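Local coordinates for protein superoxide dismutase [Mn/Fe] (Aeropyrum pernix, PDB 3AK2) that catalyses the dismutation of superoxide to molecular oxygen and hydrogen peroxide at a manganese or iron centre, here occupied by manganese, at residues A[116-121]-A[142-147]; A[89-94]-A[189-194]; A[45-50]-A[67-72]; A[131-136]-A[159-164]; A[25-30]-A[171-176]. All coordinates share one frame; numbering follows the deposited sequence.

Contact 1 of 5, residues A[116-121]-A[142-147]; sequences ALFSAA and LRILQV
Helix segment 116-121 lies against strand segment 142-147 with Phe-118 level with Ile-144 and Ala-121 level with Gln-146. The two axes run nearly parallel, 15° apart, and come within 8.6 Å of each other. This is helix-on-sheet packing in the mixed helix-and-sheet C-terminal domain of the iron/manganese superoxide dismutases. The strand is an outer one of the three-stranded antiparallel sheet within this chain.

Ile-144 is the central side chain and points at the helix. Its two branches divide the work. CG1 is anti to the carbonyl carbon (chi1 -62°) and carries CD1 to Leu-117 and Phe-118. CD1 lies 4.0 Å from Leu-117 CD2, and it is also 4.2 Å from Phe-118 CB. The other branch, CG2, meets the methyl of Ala-121, with CB and CG2 3.9 Å apart. CG2 also approaches the ring of Phe-118 obliquely. The Phe-118 ring also meets that of Trp-187, with the planes at about 70°.

Met-66 of the second subunit packs on both Ala-121 and Ile-144, so this buried cluster reaches the subunit interface. The one polar link comes from Gln-146, whose extended chain reaches back to the helix. Its amide NE2 donates to Ala-121 O at 2.7 Å, in the carbonyl plane and on a lone pair, with an N-H...O angle of 154°.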
# COMPACT_ATOMS: atom_id res chain seq x y z
N ALA A 116 21.64 8.25 -14.47
CA ALA A 116 20.51 9.15 -14.60
C ALA A 116 19.19 8.46 -14.24
O ALA A 116 18.34 9.04 -13.57
CB ALA A 116 20.45 9.73 -16.01
N LEU A 117 19.03 7.21 -14.68
CA LEU A 117 17.79 6.48 -14.42
C LEU A 117 17.67 6.09 -12.95
O LEU A 117 16.62 6.26 -12.34
CB LEU A 117 17.69 5.24 -15.32
CG LEU A 117 16.42 4.38 -15.17
CD1 LEU A 117 15.16 5.20 -15.41
CD2 LEU A 117 16.46 3.18 -16.09
N PHE A 118 18.76 5.56 -12.40
CA PHE A 118 18.79 5.20 -10.99
C PHE A 118 18.54 6.42 -10.11
O PHE A 118 17.77 6.35 -9.15
CB PHE A 118 20.12 4.52 -10.63
CG PHE A 118 20.16 3.93 -9.24
CD1 PHE A 118 19.84 2.59 -9.03
CD2 PHE A 118 20.51 4.71 -8.15
CE1 PHE A 118 19.87 2.05 -7.75
CE2 PHE A 118 20.54 4.18 -6.87
CZ PHE A 118 20.22 2.84 -6.67
N SER A 119 19.18 7.54 -10.44
CA SER A 119 18.97 8.78 -9.70
C SER A 119 17.52 9.25 -9.76
O SER A 119 16.97 9.68 -8.75
CB SER A 119 19.90 9.89 -10.19
OG SER A 119 21.24 9.58 -9.88
N ALA A 120 16.91 9.14 -10.93
CA ALA A 120 15.51 9.52 -11.10
C ALA A 120 14.60 8.60 -10.28
O ALA A 120 13.67 9.07 -9.62
CB ALA A 120 15.10 9.50 -12.56
N ALA A 121 14.88 7.30 -10.31
CA ALA A 121 14.12 6.35 -9.50
C ALA A 121 14.21 6.70 -8.01
O ALA A 121 13.19 6.72 -7.32
CB ALA A 121 14.61 4.93 -9.75
N LEU A 142 20.13 -7.09 -15.01
CA LEU A 142 19.83 -6.04 -14.05
C LEU A 142 18.46 -5.43 -14.29
O LEU A 142 17.98 -5.35 -15.42
CB LEU A 142 20.89 -4.94 -14.10
CG LEU A 142 22.34 -5.36 -13.81
CD1 LEU A 142 23.28 -4.20 -14.02
CD2 LEU A 142 22.48 -5.91 -12.40
N ARG A 143 17.83 -5.01 -13.19
CA ARG A 143 16.57 -4.27 -13.24
C ARG A 143 16.64 -3.18 -12.19
O ARG A 143 17.22 -3.37 -11.12
CB ARG A 143 15.39 -5.20 -12.91
CG ARG A 143 15.14 -6.36 -13.88
CD ARG A 143 14.54 -5.87 -15.19
NE ARG A 143 14.23 -6.96 -16.12
CZ ARG A 143 15.03 -7.35 -17.10
NH1 ARG A 143 14.66 -8.34 -17.91
NH2 ARG A 143 16.21 -6.77 -17.29
N ILE A 144 16.04 -2.03 -12.48
CA ILE A 144 15.90 -0.96 -11.49
C ILE A 144 14.44 -0.86 -11.07
O ILE A 144 13.54 -0.96 -11.91
CB ILE A 144 16.42 0.42 -12.02
CG1 ILE A 144 17.91 0.34 -12.33
CG2 ILE A 144 16.14 1.54 -11.01
CD1 ILE A 144 18.47 1.55 -13.08
N LEU A 145 14.22 -0.69 -9.77
CA LEU A 145 12.87 -0.42 -9.27
C LEU A 145 12.91 0.45 -8.01
O LEU A 145 13.98 0.71 -7.46
CB LEU A 145 12.09 -1.73 -9.00
CG LEU A 145 12.45 -2.59 -7.78
CD1 LEU A 145 11.28 -3.50 -7.42
CD2 LEU A 145 13.73 -3.40 -7.98
N GLN A 146 11.73 0.91 -7.59
CA GLN A 146 11.56 1.58 -6.31
C GLN A 146 10.92 0.65 -5.31
O GLN A 146 10.14 -0.25 -5.67
CB GLN A 146 10.63 2.78 -6.45
CG GLN A 146 11.13 3.89 -7.34
CD GLN A 146 10.09 4.97 -7.53
OE1 GLN A 146 8.89 4.73 -7.39
NE2 GLN A 146 10.55 6.18 -7.85
N VAL A 147 11.22 0.89 -4.04
CA VAL A 147 10.51 0.27 -2.94
C VAL A 147 9.98 1.38 -2.04
O VAL A 147 10.72 2.31 -1.71
CB VAL A 147 11.42 -0.71 -2.15
CG1 VAL A 147 10.73 -1.23 -0.90
CG2 VAL A 147 11.87 -1.87 -3.04

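Contact 2 of 5, residues A[89-94]-A[189-194]; sequences PGKGGG and VVNWDD
Gly-93 and Val-190 make the direct backbone link between these segments. Gly-93 N donates to Val-190 O at 2.8 Å, with an N-H...O angle of 157°. The CA of Gly-92 adds a CA-H...O contact to Val-190 O, at 3.3 Å. The indole NE1 of Trp-192 makes only a weak bond to Gly-94 O, at 3.3 Å, while Gly-93 O lies at the ring edge.

Waters fill in the polar contacts. One joins Lys-91 O and Gly-93 O to Trp-192 N. A second joins Lys-91 O to Asn-191 OD1 and Asp-193 N. A third is shared by Lys-91 NZ, Asn-191 ND2 and Asp-193 OD2. Asn-191 ND2 also donates to Pro-84 O.

The extended Lys-91 chain (chi1 -180°) passes the Asn-191 amide, with CE 3.7 Å from Asn-191 OD1.

Apolar contact is slight. Pro-89 CD lies 4.1 Å from Val-189 CG1. Within 189-194, Val-190 CG1 sits 3.5 Å above the indole plane of Trp-192, over its centre.

Asn-191 is the N-cap of helix 192-205, with a weak capping bond from Asp-194 N to OD1. A glycine-rich connection between helices 62-82 and 98-108 is thus held to a capped helix start.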
# COMPACT_ATOMS: atom_id res chain seq x y z
N PRO A 89 34.96 7.94 0.85
CA PRO A 89 35.35 8.46 -0.47
C PRO A 89 36.77 8.04 -0.84
O PRO A 89 37.68 8.13 -0.01
CB PRO A 89 35.27 9.98 -0.30
CG PRO A 89 34.33 10.19 0.84
CD PRO A 89 34.39 8.99 1.72
N GLY A 90 36.96 7.56 -2.07
CA GLY A 90 38.22 6.95 -2.48
C GLY A 90 38.00 5.49 -2.85
O GLY A 90 37.96 5.14 -4.03
N LYS A 91 37.84 4.64 -1.83
CA LYS A 91 37.32 3.29 -2.05
C LYS A 91 35.88 3.41 -2.56
O LYS A 91 35.45 2.63 -3.41
CB LYS A 91 37.36 2.46 -0.76
CG LYS A 91 36.83 1.04 -0.94
CD LYS A 91 36.74 0.27 0.36
CE LYS A 91 36.05 -1.06 0.14
NZ LYS A 91 36.03 -1.90 1.37
N GLY A 92 35.16 4.40 -2.03
CA GLY A 92 33.82 4.72 -2.49
C GLY A 92 33.84 5.73 -3.61
O GLY A 92 34.78 6.52 -3.73
N GLY A 93 32.80 5.71 -4.44
CA GLY A 93 32.67 6.64 -5.54
C GLY A 93 33.26 6.12 -6.84
O GLY A 93 33.58 4.94 -6.96
N GLY A 94 33.41 7.03 -7.80
CA GLY A 94 33.94 6.68 -9.11
C GLY A 94 32.97 5.89 -9.96
O GLY A 94 31.75 5.92 -9.73
N VAL A 189 30.06 7.99 -2.57
CA VAL A 189 30.40 6.98 -1.56
C VAL A 189 29.97 5.55 -1.93
O VAL A 189 30.09 4.63 -1.12
CB VAL A 189 29.87 7.35 -0.14
CG1 VAL A 189 30.50 8.65 0.36
CG2 VAL A 189 28.34 7.43 -0.11
N VAL A 190 29.49 5.35 -3.16
CA VAL A 190 29.09 4.01 -3.60
C VAL A 190 30.30 3.07 -3.65
O VAL A 190 31.32 3.39 -4.25
CB VAL A 190 28.38 4.02 -4.97
CG1 VAL A 190 28.16 2.59 -5.48
CG2 VAL A 190 27.06 4.75 -4.86
N ASN A 191 30.17 1.93 -2.99
CA ASN A 191 31.21 0.91 -2.95
C ASN A 191 31.03 -0.09 -4.08
O ASN A 191 30.39 -1.13 -3.91
CB ASN A 191 31.18 0.21 -1.59
CG ASN A 191 32.31 -0.78 -1.40
OD1 ASN A 191 33.18 -0.93 -2.25
ND2 ASN A 191 32.30 -1.46 -0.26
N TRP A 192 31.59 0.23 -5.25
CA TRP A 192 31.40 -0.62 -6.42
C TRP A 192 32.01 -2.01 -6.26
O TRP A 192 31.54 -2.96 -6.88
CB TRP A 192 31.89 0.08 -7.70
CG TRP A 192 31.01 1.21 -8.09
CD1 TRP A 192 31.31 2.54 -8.05
CD2 TRP A 192 29.65 1.12 -8.55
NE1 TRP A 192 30.23 3.28 -8.46
CE2 TRP A 192 29.20 2.44 -8.78
CE3 TRP A 192 28.77 0.05 -8.80
CZ2 TRP A 192 27.91 2.72 -9.25
CZ3 TRP A 192 27.49 0.34 -9.26
CH2 TRP A 192 27.07 1.66 -9.48
N ASP A 193 33.03 -2.13 -5.42
CA ASP A 193 33.59 -3.43 -5.08
C ASP A 193 32.55 -4.34 -4.43
O ASP A 193 32.44 -5.51 -4.77
CB ASP A 193 34.81 -3.29 -4.16
CG ASP A 193 35.36 -4.64 -3.71
OD1 ASP A 193 35.82 -5.41 -4.58
OD2 ASP A 193 35.34 -4.93 -2.49
N ASP A 194 31.78 -3.78 -3.50
CA ASP A 194 30.72 -4.54 -2.84
C ASP A 194 29.64 -4.93 -3.85
O ASP A 194 29.19 -6.08 -3.87
CB ASP A 194 30.11 -3.72 -1.70
CG ASP A 194 28.99 -4.45 -0.99
OD1 ASP A 194 29.28 -5.31 -0.13
OD2 ASP A 194 27.82 -4.16 -1.30
O HOH W 1 33.89 2.39 -5.73
O HOH W 2 34.75 0.10 -4.20
O HOH W 3 34.17 -3.84 -0.13
O HOH W 4 29.54 6.28 -8.25

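Contact 3 of 5, residues A[45-50]-A[67-72]; sequences AALEKI and RDFSFN
Ala-46 and Phe-69 mark the closest approach of two helices that pack antiparallel as the hairpin of the N-terminal domain. The segment axes are 9.0 Å apart and cross at -150°.

The apolar contacts come first. Ala-46 is small and lets the backbones draw together. Its CB lies 3.7 Å from Phe-69 N and also meets Phe-69 CB. Leu-47 then reaches the aromatic ring. Its CG is anti to the carbonyl carbon (chi1 -70°), which brings CG and CD2 to ring atoms CD2 and CE2 of Phe-69. Leu-47 CD2 is 4.0 Å from Phe-69 CD2, and the approach to the ring is oblique. Tyr-7 touches both side chains, and Arg-143 of the second subunit packs on both as well.

The polar contact is indirect. Lys-49 NZ and Asp-68 OD2 are 4.3 Å apart, beyond a salt bridge. One water joins them, accepting from Lys-49 NZ at 2.8 Å and donating to Asp-68 OD2 at 2.8 Å. The other carboxylate oxygen, Asp-68 OD1, forms a salt bridge with Arg-63 of the fourth subunit.

Within helix 62-82, Asn-72 ND2 donates to Asp-68 O at 2.9 Å. That oxygen also takes the backbone Asn-72 N, from the opposite face of its plane.

No direct hydrogen bond joins the two segments. Apolar packing holds them, while the Asp-68 carboxylate, with a water-linked lysine and an arginine of the fourth subunit as partners, probably stays charged.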
# COMPACT_ATOMS: atom_id res chain seq x y z
N ALA A 45 10.64 -9.22 17.61
CA ALA A 45 9.40 -9.16 18.38
C ALA A 45 8.27 -9.88 17.66
O ALA A 45 7.46 -10.57 18.29
CB ALA A 45 9.02 -7.71 18.68
N ALA A 46 8.20 -9.73 16.34
CA ALA A 46 7.19 -10.43 15.56
C ALA A 46 7.38 -11.94 15.62
O ALA A 46 6.42 -12.69 15.79
CB ALA A 46 7.19 -9.95 14.12
N LEU A 47 8.62 -12.39 15.49
CA LEU A 47 8.90 -13.82 15.56
C LEU A 47 8.63 -14.40 16.94
O LEU A 47 8.23 -15.56 17.07
CB LEU A 47 10.32 -14.14 15.08
CG LEU A 47 10.55 -13.96 13.57
CD1 LEU A 47 11.99 -14.30 13.22
CD2 LEU A 47 9.60 -14.80 12.72
N GLU A 48 8.84 -13.60 17.98
CA GLU A 48 8.52 -14.02 19.35
C GLU A 48 7.02 -14.27 19.52
O GLU A 48 6.61 -15.23 20.17
CB GLU A 48 9.01 -12.99 20.35
CG GLU A 48 8.81 -13.40 21.80
CD GLU A 48 9.44 -12.43 22.78
OE1 GLU A 48 9.47 -11.22 22.48
OE2 GLU A 48 9.89 -12.89 23.85
N LYS A 49 6.21 -13.39 18.93
CA LYS A 49 4.76 -13.58 18.94
C LYS A 49 4.33 -14.85 18.22
O LYS A 49 3.47 -15.59 18.70
CB LYS A 49 4.05 -12.35 18.36
CG LYS A 49 4.16 -11.14 19.26
CD LYS A 49 3.69 -9.87 18.57
CE LYS A 49 4.11 -8.66 19.38
NZ LYS A 49 3.74 -7.38 18.71
N ILE A 50 4.94 -15.11 17.06
CA ILE A 50 4.65 -16.33 16.33
C ILE A 50 5.03 -17.55 17.17
O ILE A 50 4.25 -18.50 17.27
CB ILE A 50 5.34 -16.34 14.94
CG1 ILE A 50 4.74 -15.23 14.07
CG2 ILE A 50 5.18 -17.70 14.25
CD1 ILE A 50 5.48 -14.93 12.78
N ARG A 67 2.43 -8.61 9.00
CA ARG A 67 2.70 -7.26 8.52
C ARG A 67 3.86 -6.62 9.29
O ARG A 67 4.71 -5.96 8.68
CB ARG A 67 1.45 -6.39 8.62
CG ARG A 67 0.46 -6.57 7.47
CD ARG A 67 -0.86 -5.90 7.80
NE ARG A 67 -1.76 -5.88 6.65
CZ ARG A 67 -3.05 -5.54 6.71
NH1 ARG A 67 -3.60 -5.23 7.88
NH2 ARG A 67 -3.78 -5.53 5.60
N ASP A 68 3.90 -6.85 10.60
CA ASP A 68 5.00 -6.35 11.44
C ASP A 68 6.31 -7.02 11.04
O ASP A 68 7.35 -6.35 10.92
CB ASP A 68 4.74 -6.64 12.92
CG ASP A 68 3.58 -5.85 13.50
OD1 ASP A 68 3.08 -4.89 12.87
OD2 ASP A 68 3.18 -6.22 14.62
N PHE A 69 6.28 -8.34 10.87
CA PHE A 69 7.46 -9.06 10.43
C PHE A 69 7.94 -8.56 9.07
O PHE A 69 9.12 -8.28 8.90
CB PHE A 69 7.23 -10.58 10.38
CG PHE A 69 8.38 -11.32 9.77
CD1 PHE A 69 8.32 -11.77 8.45
CD2 PHE A 69 9.55 -11.53 10.49
CE1 PHE A 69 9.40 -12.43 7.88
CE2 PHE A 69 10.64 -12.18 9.91
CZ PHE A 69 10.55 -12.63 8.61
N SER A 70 7.02 -8.43 8.12
CA SER A 70 7.36 -7.97 6.79
C SER A 70 8.11 -6.64 6.83
O SER A 70 9.19 -6.51 6.26
CB SER A 70 6.10 -7.83 5.95
OG SER A 70 6.37 -7.12 4.75
N PHE A 71 7.52 -5.65 7.49
CA PHE A 71 8.12 -4.32 7.51
C PHE A 71 9.50 -4.32 8.17
O PHE A 71 10.45 -3.74 7.63
CB PHE A 71 7.20 -3.34 8.24
CG PHE A 71 7.80 -1.97 8.44
CD1 PHE A 71 7.80 -1.04 7.41
CD2 PHE A 71 8.38 -1.62 9.65
CE1 PHE A 71 8.35 0.23 7.60
CE2 PHE A 71 8.94 -0.36 9.85
CZ PHE A 71 8.93 0.56 8.82
N ASN A 72 9.60 -4.96 9.33
CA ASN A 72 10.83 -4.89 10.09
C ASN A 72 11.93 -5.78 9.54
O ASN A 72 13.10 -5.36 9.49
CB ASN A 72 10.56 -5.16 11.57
CG ASN A 72 9.81 -4.03 12.22
OD1 ASN A 72 10.38 -2.97 12.48
ND2 ASN A 72 8.52 -4.23 12.47
O HOH W 5 4.96 -7.72 16.16

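Contact 4 of 5, residues A[131-136]-A[159-164]; sequences GVLAFD and VPILVI
Phe-135 meets Val-159 and Pro-160 meets Val-132 across this strand pair, and the two rings lie on opposite faces of the sheet. With Phe-135 are Leu-133, Val-159, Leu-162 and Ile-164. On the other face, with Pro-160, are Val-132, Ala-134 and Val-163. The Phe-135 ring leads away from the partner strand to Leu-199, Ala-202 and Leu-203 of helix 192-205. Its CB stays at the strand, 4.3 Å from Val-159 CB. The Pro-160 ring is touched through CB by Val-132 CG1, at 3.9 Å, with the two side chains side by side. Tyr-210 of the second subunit packs on Pro-160.

The backbones pair antiparallel. Gly-131 and Ile-164 exchange two bonds, as do Phe-135 and Val-159. Leu-133 N donates to Leu-162 O at 2.8 Å, nearly along the C=O axis. Leu-133 O takes two donors, Ile-161 N at 2.8 Å and Leu-162 N at 3.3 Å. Ile-161 and Leu-162 therefore both face Leu-133.

The side chain of the extra residue, Ile-161, crosses that of Leu-133. Ile-161 CG1 stands between the backbone N and the carbonyl carbon (chi1 64°), 3.5 Å from Leu-133 O. Its CD1 lies 4.1 Å from Leu-133 CD2. Asn-85 bonds to Ile-161 O and Val-163 N, the residues flanking Leu-162 in sequence.

This is a classic beta bulge in the antiparallel sheet of the C-terminal domain, on the strand 159-165 that ends at the manganese ligand Asp-165.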
# COMPACT_ATOMS: atom_id res chain seq x y z
N GLY A 131 15.70 3.40 -3.66
CA GLY A 131 16.04 3.10 -5.05
C GLY A 131 16.83 1.81 -5.07
O GLY A 131 17.73 1.62 -4.25
N VAL A 132 16.49 0.90 -5.99
CA VAL A 132 17.06 -0.44 -5.98
C VAL A 132 17.56 -0.87 -7.36
O VAL A 132 16.82 -0.81 -8.34
CB VAL A 132 16.04 -1.49 -5.45
CG1 VAL A 132 16.61 -2.91 -5.50
CG2 VAL A 132 15.57 -1.15 -4.03
N LEU A 133 18.82 -1.30 -7.40
CA LEU A 133 19.35 -2.04 -8.54
C LEU A 133 19.37 -3.50 -8.15
O LEU A 133 20.02 -3.88 -7.16
CB LEU A 133 20.76 -1.55 -8.90
CG LEU A 133 21.48 -2.32 -10.02
CD1 LEU A 133 20.78 -2.13 -11.35
CD2 LEU A 133 22.93 -1.89 -10.11
N ALA A 134 18.67 -4.33 -8.92
CA ALA A 134 18.52 -5.73 -8.59
C ALA A 134 18.96 -6.63 -9.73
O ALA A 134 18.96 -6.22 -10.90
CB ALA A 134 17.07 -6.04 -8.21
N PHE A 135 19.33 -7.85 -9.37
CA PHE A 135 19.59 -8.92 -10.32
C PHE A 135 18.34 -9.78 -10.46
O PHE A 135 17.81 -10.29 -9.47
CB PHE A 135 20.77 -9.77 -9.85
CG PHE A 135 21.18 -10.84 -10.83
CD1 PHE A 135 22.04 -10.55 -11.88
CD2 PHE A 135 20.73 -12.15 -10.68
CE1 PHE A 135 22.44 -11.54 -12.77
CE2 PHE A 135 21.13 -13.14 -11.57
CZ PHE A 135 21.99 -12.83 -12.61
N ASP A 136 17.86 -9.93 -11.69
CA ASP A 136 16.68 -10.73 -11.99
C ASP A 136 17.06 -12.18 -12.28
O ASP A 136 17.70 -12.46 -13.29
CB ASP A 136 15.95 -10.11 -13.19
CG ASP A 136 14.77 -10.94 -13.67
OD1 ASP A 136 14.27 -10.64 -14.77
OD2 ASP A 136 14.35 -11.88 -12.96
N VAL A 159 17.07 -9.73 -6.71
CA VAL A 159 18.09 -9.69 -5.67
C VAL A 159 18.71 -8.29 -5.65
O VAL A 159 19.45 -7.96 -6.58
CB VAL A 159 19.21 -10.72 -5.94
CG1 VAL A 159 20.29 -10.64 -4.86
CG2 VAL A 159 18.63 -12.13 -6.05
N PRO A 160 18.42 -7.48 -4.62
CA PRO A 160 19.07 -6.16 -4.55
C PRO A 160 20.59 -6.28 -4.43
O PRO A 160 21.09 -7.01 -3.57
CB PRO A 160 18.48 -5.54 -3.27
CG PRO A 160 17.21 -6.28 -3.03
CD PRO A 160 17.50 -7.68 -3.48
N ILE A 161 21.30 -5.61 -5.33
CA ILE A 161 22.77 -5.56 -5.26
C ILE A 161 23.30 -4.17 -4.91
O ILE A 161 24.43 -4.03 -4.44
CB ILE A 161 23.46 -6.13 -6.53
CG1 ILE A 161 23.15 -5.30 -7.78
CG2 ILE A 161 23.07 -7.60 -6.72
CD1 ILE A 161 24.02 -5.64 -8.99
N LEU A 162 22.48 -3.15 -5.16
CA LEU A 162 22.80 -1.77 -4.79
C LEU A 162 21.51 -1.05 -4.43
O LEU A 162 20.57 -1.02 -5.22
CB LEU A 162 23.52 -1.05 -5.94
CG LEU A 162 23.81 0.44 -5.71
CD1 LEU A 162 24.73 0.68 -4.51
CD2 LEU A 162 24.41 1.06 -6.95
N VAL A 163 21.48 -0.46 -3.24
CA VAL A 163 20.30 0.23 -2.75
C VAL A 163 20.67 1.61 -2.23
O VAL A 163 21.76 1.81 -1.69
CB VAL A 163 19.53 -0.57 -1.65
CG1 VAL A 163 19.15 -1.97 -2.14
CG2 VAL A 163 20.32 -0.66 -0.35
N ILE A 164 19.76 2.57 -2.41
CA ILE A 164 19.89 3.88 -1.77
C ILE A 164 18.66 4.13 -0.92
O ILE A 164 17.53 4.01 -1.39
CB ILE A 164 20.14 5.04 -2.78
CG1 ILE A 164 20.34 6.36 -2.02
CG2 ILE A 164 19.00 5.14 -3.79
CD1 ILE A 164 20.57 7.60 -2.89

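Contact 5 of 5, residues A[25-30]-A[171-176]; sequences EEIMKL and YYLQYK
Ile-27 and Leu-173 form the centre of this contact, and their side chains run alongside one another, head to tail. Ile-27 CG1 lies 3.9 Å from Leu-173 CB. The rotamer of Ile-27 explains its reach: CG1 is anti to the carbonyl carbon (chi1 -71°) and the chain is extended to CD1 (chi2 173°). CD1 then touches Gln-174 CB at 3.8 Å, with the side chains crossing at about a right angle. It also meets Tyr-171 CA at 3.9 Å.

Leu-173 has the same kind of first torsion, and with an extended second one (chi2 177°) this lets CD1 touch both Glu-26 and Leu-30. Leu-30 CD1 touches it at 3.7 Å. Glu-26 lays its carboxylate carbon beside the same methyl, with CD 3.7 Å from Leu-173 CD1. The Glu-26 chain is fully extended and crosses Leu-173 at about a right angle. The salt-bridge partner of Glu-26 OE1 is on another chain, Lys-176 of the third subunit.

Gln-174 is also extended. Its polar end turns to the chain just before helix 25-54, where OE1 accepts from Ile-24 N and NE2 donates to Pro-21 O.

No hydrogen bond links the two segments. Tyr-171 is the N-cap of the short helix 172-175, and its OH bonds to Arg-179.

The contact joins the start of the first hairpin helix to the short helix just after the ligand His-169. It lies near the manganese site, with the Ile-27 side chain about 8 Å from the metal, at an interface with the third subunit.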
# COMPACT_ATOMS: atom_id res chain seq x y z
N GLU A 25 28.18 12.63 10.12
CA GLU A 25 28.30 11.69 11.23
C GLU A 25 27.00 11.52 12.01
O GLU A 25 26.66 10.39 12.37
CB GLU A 25 29.43 12.14 12.17
CG GLU A 25 29.68 11.21 13.35
CD GLU A 25 30.79 11.69 14.26
OE1 GLU A 25 30.83 12.90 14.58
OE2 GLU A 25 31.62 10.86 14.68
N GLU A 26 26.30 12.61 12.29
CA GLU A 26 25.10 12.52 13.12
C GLU A 26 24.04 11.64 12.47
O GLU A 26 23.37 10.87 13.16
CB GLU A 26 24.51 13.89 13.47
CG GLU A 26 23.41 13.79 14.52
CD GLU A 26 22.72 15.10 14.83
OE1 GLU A 26 21.83 15.09 15.70
OE2 GLU A 26 23.05 16.13 14.20
N ILE A 27 23.89 11.76 11.16
CA ILE A 27 22.97 10.90 10.42
C ILE A 27 23.39 9.44 10.52
O ILE A 27 22.58 8.59 10.88
CB ILE A 27 22.83 11.31 8.94
CG1 ILE A 27 22.07 12.64 8.83
CG2 ILE A 27 22.12 10.21 8.14
CD1 ILE A 27 22.04 13.22 7.43
N MET A 28 24.65 9.15 10.22
CA MET A 28 25.11 7.77 10.25
C MET A 28 24.86 7.13 11.61
O MET A 28 24.42 5.99 11.69
CB MET A 28 26.59 7.68 9.88
CG MET A 28 26.93 8.14 8.47
SD MET A 28 26.04 7.26 7.17
CE MET A 28 26.60 5.57 7.41
N LYS A 29 25.13 7.88 12.68
CA LYS A 29 24.96 7.38 14.04
C LYS A 29 23.49 7.10 14.39
O LYS A 29 23.16 6.00 14.84
CB LYS A 29 25.59 8.33 15.06
CG LYS A 29 25.63 7.77 16.48
CD LYS A 29 26.52 8.62 17.38
CE LYS A 29 26.69 7.97 18.75
NZ LYS A 29 27.50 6.72 18.68
N LEU A 30 22.62 8.08 14.18
CA LEU A 30 21.20 7.89 14.43
C LEU A 30 20.63 6.79 13.54
O LEU A 30 19.82 5.98 13.98
CB LEU A 30 20.42 9.18 14.19
CG LEU A 30 20.65 10.34 15.16
CD1 LEU A 30 20.07 11.61 14.57
CD2 LEU A 30 20.04 10.05 16.52
N TYR A 171 18.67 11.64 5.19
CA TYR A 171 19.27 12.86 4.65
C TYR A 171 18.84 14.18 5.29
O TYR A 171 19.52 15.19 5.11
CB TYR A 171 19.05 12.93 3.14
CG TYR A 171 17.60 12.95 2.71
CD1 TYR A 171 16.87 14.14 2.68
CD2 TYR A 171 16.95 11.78 2.32
CE1 TYR A 171 15.53 14.16 2.28
CE2 TYR A 171 15.62 11.79 1.91
CZ TYR A 171 14.92 12.98 1.91
OH TYR A 171 13.61 12.99 1.49
N TYR A 172 17.72 14.18 6.01
CA TYR A 172 17.08 15.45 6.40
C TYR A 172 17.95 16.38 7.24
O TYR A 172 17.94 17.60 7.02
CB TYR A 172 15.73 15.23 7.09
CG TYR A 172 14.74 16.31 6.74
CD1 TYR A 172 13.88 16.17 5.64
CD2 TYR A 172 14.67 17.50 7.47
CE1 TYR A 172 12.98 17.16 5.30
CE2 TYR A 172 13.76 18.50 7.13
CZ TYR A 172 12.93 18.32 6.05
OH TYR A 172 12.03 19.32 5.72
N LEU A 173 18.70 15.84 8.18
CA LEU A 173 19.54 16.68 9.04
C LEU A 173 20.56 17.50 8.26
O LEU A 173 20.91 18.61 8.68
CB LEU A 173 20.23 15.85 10.12
CG LEU A 173 19.38 15.32 11.28
CD1 LEU A 173 20.24 14.46 12.19
CD2 LEU A 173 18.74 16.45 12.07
N GLN A 174 21.02 16.95 7.14
CA GLN A 174 22.05 17.58 6.32
C GLN A 174 21.46 18.32 5.12
O GLN A 174 21.80 19.48 4.87
CB GLN A 174 23.04 16.52 5.85
CG GLN A 174 24.19 17.04 4.99
CD GLN A 174 25.19 15.96 4.66
OE1 GLN A 174 25.09 14.83 5.15
NE2 GLN A 174 26.17 16.29 3.83
N TYR A 175 20.59 17.64 4.38
CA TYR A 175 20.09 18.13 3.11
C TYR A 175 18.69 18.74 3.20
O TYR A 175 18.18 19.28 2.21
CB TYR A 175 20.11 17.01 2.06
CG TYR A 175 21.51 16.55 1.72
CD1 TYR A 175 22.27 17.22 0.76
CD2 TYR A 175 22.08 15.44 2.35
CE1 TYR A 175 23.56 16.81 0.45
CE2 TYR A 175 23.37 15.02 2.04
CZ TYR A 175 24.10 15.71 1.09
OH TYR A 175 25.37 15.30 0.77
N LYS A 176 18.09 18.65 4.38
CA LYS A 176 16.72 19.12 4.62
C LYS A 176 15.78 18.47 3.59
O LYS A 176 15.87 17.26 3.37
CB LYS A 176 16.64 20.67 4.61
CG LYS A 176 17.75 21.37 5.42
CD LYS A 176 17.66 21.06 6.91
CE LYS A 176 18.93 21.46 7.65
NZ LYS A 176 19.08 22.94 7.79

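Overall arrangement
Contacts 1 and 4 form one core, with centres 9 Å apart. Strand 129-136 is the middle strand: it pairs with 141-148 through Arg-143 O to Ala-134 N, 2.8 Å, and with 159-165 in contact 4. Phe-118 of contact 1 packs on Ile-164, CE2 to CG2 3.6 Å. Contact 2 joins this core where Trp-192 CH2 meets Leu-162 CD2 at 3.7 Å. Contacts 3 and 5 share helix 25-54, but their centres are 28 Å apart. Manganese is held by His-31, His-79, Asp-165 and His-169, from both domains. Contacts 5 and 4 come near it, with Ile-27 about 8 Å and Val-163 about 9 Å away by side chain.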